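Local coordinates for succinoglycan biosynthesis protein (PDB 2QGM) that is of unknown function but probably belongs with the erythromycin esterase-like proteins, and may act in succinoglycan biosynthesis, at residues E150-Y155 with K163-I168. Residues are numbered along the deposited sequence; the frame is centred on the assembly and turned at random.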
ATOM      1  N   GLU A 150       6.745  -3.432 -15.214  1.00 17.44           N
ATOM      2  CA  GLU A 150       6.935  -3.888 -16.584  1.00 18.70           C
ATOM      3  C   GLU A 150       6.141  -5.169 -16.833  1.00 17.93           C
ATOM      4  O   GLU A 150       5.536  -5.333 -17.890  1.00 15.95           O
ATOM      5  CB  GLU A 150       8.417  -4.104 -16.870  1.00 19.52           C
ATOM      6  CG  GLU A 150       9.198  -2.802 -16.833  1.00 27.07           C
ATOM      7  CD  GLU A 150      10.676  -3.014 -17.031  1.00 29.64           C
ATOM      8  OE1 GLU A 150      11.229  -3.916 -16.368  1.00 35.21           O
ATOM      9  OE2 GLU A 150      11.283  -2.280 -17.839  1.00 33.17           O
ATOM     10  N   TRP A 151       6.132  -6.070 -15.855  1.00 17.31           N
ATOM     11  CA  TRP A 151       5.364  -7.300 -15.998  1.00 17.04           C
ATOM     12  C   TRP A 151       3.881  -6.972 -16.169  1.00 16.49           C
ATOM     13  O   TRP A 151       3.176  -7.586 -16.971  1.00 15.98           O
ATOM     14  CB  TRP A 151       5.526  -8.202 -14.775  1.00 17.42           C
ATOM     15  CG  TRP A 151       4.518  -9.303 -14.781  1.00 18.61           C
ATOM     16  CD1 TRP A 151       4.504 -10.390 -15.597  1.00 18.93           C
ATOM     17  CD2 TRP A 151       3.294  -9.347 -14.030  1.00 18.52           C
ATOM     18  NE1 TRP A 151       3.346 -11.108 -15.414  1.00 19.69           N
ATOM     19  CE2 TRP A 151       2.586 -10.489 -14.457  1.00 19.00           C
ATOM     20  CE3 TRP A 151       2.728  -8.530 -13.042  1.00 19.89           C
ATOM     21  CZ2 TRP A 151       1.335 -10.834 -13.934  1.00 17.23           C
ATOM     22  CZ3 TRP A 151       1.481  -8.876 -12.522  1.00 19.23           C
ATOM     23  CH2 TRP A 151       0.803 -10.017 -12.972  1.00 21.21           C
HETATM   24  N   MSE A 152       3.399  -6.005 -15.400  1.00 14.44           N
HETATM   25  CA  MSE A 152       1.994  -5.608 -15.486  1.00 12.74           C
HETATM   26  C   MSE A 152       1.668  -5.143 -16.909  1.00 12.11           C
HETATM   27  O   MSE A 152       0.615  -5.477 -17.465  1.00 12.64           O
HETATM   28  CB  MSE A 152       1.698  -4.488 -14.482  1.00 15.09           C
HETATM   29  CG  MSE A 152       1.839  -4.916 -13.029  1.00 11.21           C
HETATM   30 SE   MSE A 152       1.337  -3.525 -11.800  1.00 23.59          SE
HETATM   31  CE  MSE A 152       1.200  -4.625 -10.206  1.00 15.85           C
ATOM     32  N   LYS A 153       2.583  -4.375 -17.501  1.00 12.41           N
ATOM     33  CA  LYS A 153       2.398  -3.889 -18.865  1.00 15.79           C
ATOM     34  C   LYS A 153       2.360  -5.110 -19.801  1.00 15.67           C
ATOM     35  O   LYS A 153       1.507  -5.193 -20.686  1.00 14.78           O
ATOM     36  CB  LYS A 153       3.553  -2.962 -19.255  1.00 16.10           C
ATOM     37  CG  LYS A 153       3.412  -2.343 -20.633  1.00 20.28           C
ATOM     38  CD  LYS A 153       4.677  -1.607 -21.066  1.00 23.55           C
ATOM     39  CE  LYS A 153       5.815  -2.574 -21.357  1.00 25.08           C
ATOM     40  NZ  LYS A 153       7.060  -1.865 -21.787  1.00 27.31           N
ATOM     41  N   ASP A 154       3.268  -6.061 -19.588  1.00 15.15           N
ATOM     42  CA  ASP A 154       3.308  -7.271 -20.422  1.00 16.89           C
ATOM     43  C   ASP A 154       2.007  -8.061 -20.300  1.00 16.79           C
ATOM     44  O   ASP A 154       1.460  -8.511 -21.304  1.00 16.61           O
ATOM     45  CB  ASP A 154       4.473  -8.193 -20.036  1.00 19.18           C
ATOM     46  CG  ASP A 154       5.833  -7.586 -20.322  1.00 20.10           C
ATOM     47  OD1 ASP A 154       5.926  -6.672 -21.172  1.00 20.52           O
ATOM     48  OD2 ASP A 154       6.818  -8.041 -19.699  1.00 22.20           O
ATOM     49  N   TYR A 155       1.522  -8.231 -19.072  1.00 16.08           N
ATOM     50  CA  TYR A 155       0.286  -8.973 -18.836  1.00 16.66           C
ATOM     51  C   TYR A 155      -0.858  -8.307 -19.611  1.00 15.89           C
ATOM     52  O   TYR A 155      -1.610  -8.974 -20.322  1.00 15.63           O
ATOM     53  CB  TYR A 155      -0.042  -9.018 -17.330  1.00 14.91           C
ATOM     54  CG  TYR A 155      -1.291  -9.825 -16.987  1.00 13.53           C
ATOM     55  CD1 TYR A 155      -1.230 -11.205 -16.774  1.00 16.38           C
ATOM     56  CD2 TYR A 155      -2.545  -9.214 -16.938  1.00 15.04           C
ATOM     57  CE1 TYR A 155      -2.393 -11.952 -16.531  1.00 14.67           C
ATOM     58  CE2 TYR A 155      -3.710  -9.952 -16.693  1.00 16.33           C
ATOM     59  CZ  TYR A 155      -3.625 -11.317 -16.492  1.00 16.05           C
ATOM     60  OH  TYR A 155      -4.776 -12.039 -16.262  1.00 18.03           O
ATOM     61  N   LYS A 163      -9.579  -8.961 -19.257  1.00 26.45           N
ATOM     62  CA  LYS A 163      -9.727  -8.159 -18.048  1.00 24.85           C
ATOM     63  C   LYS A 163      -8.327  -7.675 -17.690  1.00 22.89           C
ATOM     64  O   LYS A 163      -7.490  -8.456 -17.236  1.00 21.37           O
ATOM     65  CB  LYS A 163     -10.306  -9.007 -16.914  1.00 26.30           C
ATOM     66  CG  LYS A 163     -11.630  -9.676 -17.258  1.00 30.13           C
ATOM     67  CD  LYS A 163     -12.686  -8.668 -17.711  1.00 34.73           C
ATOM     68  CE  LYS A 163     -13.026  -7.658 -16.624  1.00 35.81           C
ATOM     69  NZ  LYS A 163     -14.091  -6.715 -17.077  1.00 39.03           N
ATOM     70  N   LYS A 164      -8.087  -6.386 -17.909  1.00 20.54           N
ATOM     71  CA  LYS A 164      -6.782  -5.773 -17.657  1.00 18.85           C
ATOM     72  C   LYS A 164      -6.534  -5.347 -16.213  1.00 17.46           C
ATOM     73  O   LYS A 164      -7.460  -5.000 -15.483  1.00 16.76           O
ATOM     74  CB  LYS A 164      -6.612  -4.545 -18.554  1.00 17.80           C
ATOM     75  CG  LYS A 164      -6.907  -4.795 -20.023  1.00 17.83           C
ATOM     76  CD  LYS A 164      -6.017  -5.887 -20.593  1.00 18.25           C
ATOM     77  CE  LYS A 164      -6.169  -5.979 -22.099  1.00 23.05           C
ATOM     78  NZ  LYS A 164      -7.577  -6.292 -22.468  1.00 29.97           N
ATOM     79  N   ILE A 165      -5.270  -5.367 -15.811  1.00 16.57           N
ATOM     80  CA  ILE A 165      -4.903  -4.937 -14.468  1.00 15.07           C
ATOM     81  C   ILE A 165      -5.042  -3.426 -14.461  1.00 16.00           C
ATOM     82  O   ILE A 165      -4.624  -2.760 -15.407  1.00 14.16           O
ATOM     83  CB  ILE A 165      -3.430  -5.277 -14.137  1.00 15.35           C
ATOM     84  CG1 ILE A 165      -3.215  -6.791 -14.128  1.00 16.26           C
ATOM     85  CG2 ILE A 165      -3.049  -4.687 -12.785  1.00 12.68           C
ATOM     86  CD1 ILE A 165      -1.742  -7.184 -14.028  1.00 15.52           C
ATOM     87  N   GLN A 166      -5.632  -2.885 -13.402  1.00 15.11           N
ATOM     88  CA  GLN A 166      -5.790  -1.445 -13.276  1.00 14.94           C
ATOM     89  C   GLN A 166      -4.813  -0.991 -12.197  1.00 13.89           C
ATOM     90  O   GLN A 166      -4.709  -1.616 -11.141  1.00 14.76           O
ATOM     91  CB  GLN A 166      -7.226  -1.098 -12.853  1.00 12.67           C
ATOM     92  CG  GLN A 166      -8.294  -1.456 -13.892  1.00 16.73           C
ATOM     93  CD  GLN A 166      -8.119  -0.699 -15.195  1.00 18.41           C
ATOM     94  OE1 GLN A 166      -7.924   0.519 -15.199  1.00 18.74           O
ATOM     95  NE2 GLN A 166      -8.205  -1.413 -16.313  1.00 19.28           N
ATOM     96  N   PHE A 167      -4.080   0.083 -12.466  1.00 14.06           N
ATOM     97  CA  PHE A 167      -3.150   0.607 -11.477  1.00 12.95           C
ATOM     98  C   PHE A 167      -3.827   1.823 -10.861  1.00 13.58           C
ATOM     99  O   PHE A 167      -4.266   2.723 -11.588  1.00 14.93           O
ATOM    100  CB  PHE A 167      -1.835   1.028 -12.140  1.00 13.68           C
ATOM    101  CG  PHE A 167      -0.739   1.313 -11.155  1.00 16.92           C
ATOM    102  CD1 PHE A 167      -0.826   2.402 -10.285  1.00 20.00           C
ATOM    103  CD2 PHE A 167       0.356   0.467 -11.060  1.00 19.34           C
ATOM    104  CE1 PHE A 167       0.168   2.633  -9.330  1.00 21.47           C
ATOM    105  CE2 PHE A 167       1.354   0.688 -10.112  1.00 20.45           C
ATOM    106  CZ  PHE A 167       1.263   1.771  -9.242  1.00 20.84           C
ATOM    107  N   ILE A 168      -3.927   1.834  -9.533  1.00 11.16           N
ATOM    108  CA  ILE A 168      -4.556   2.939  -8.818  1.00 11.70           C
ATOM    109  C   ILE A 168      -3.586   3.527  -7.792  1.00 10.54           C
ATOM    110  O   ILE A 168      -3.004   2.790  -6.993  1.00 10.49           O
ATOM    111  CB  ILE A 168      -5.825   2.472  -8.044  1.00 12.07           C
ATOM    112  CG1 ILE A 168      -6.835   1.832  -8.992  1.00 16.23           C
ATOM    113  CG2 ILE A 168      -6.440   3.639  -7.295  1.00 16.58           C
ATOM    114  CD1 ILE A 168      -6.712   0.331  -9.071  1.00 16.97           C
TER
HETATM  115  O   HOH W   1      -7.471 -11.180 -17.323  1.00 40.40           O
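Ile165 meets the helix that precedes it chiefly through its CD1 methyl, which pushes in among Trp151, Met152 (present as selenomethionine) and Tyr155, with CG1 beside it against the Tyr155 ring; from the loop leading into the strand, it thus fills the gap between the aromatic side chains of the helix and the approaching chain. With CG1 anti to the carbonyl carbon (chi1 -64°) and CD1 extended beyond it, the branch runs out at about a right angle to the tyrosine side chain. CD1 lies 3.6 Å from CD2 of Tyr155, approaching its ring obliquely, and 3.9 Å from CZ3 of Trp151, again obliquely. The two aromatic residues, one helical turn apart, also touch each other, since CB of Tyr155 lies over one indole face, 4.0 Å above the plane and displaced toward the rim. CD1 also comes to 4.4 Å from CG of Met152, a looser approach. That extended chain carries its selenium on to Phe167, where SE comes to 4.2 Å from CD2 and meets the ring at its edge, 76° off the normal, a Met-aromatic contact. No direct hydrogen bond joins the segments; instead one water bridges them at the outer end, donating to Lys163 O at 2.7 Å and pairing with Tyr155 OH at 3.0 Å. Helix 143-157 returns through a short connection to strand 166-171, the outermost strand at this end of the mixed sheet, hydrogen-bonded to strand 108-111. Val97, Lys98 and Val101 of helix 87-104 pack on the helical side, while Leu121 and Ile125 of helix 115-127 touch Phe167, whose ring also meets Phe109 edge-to-face.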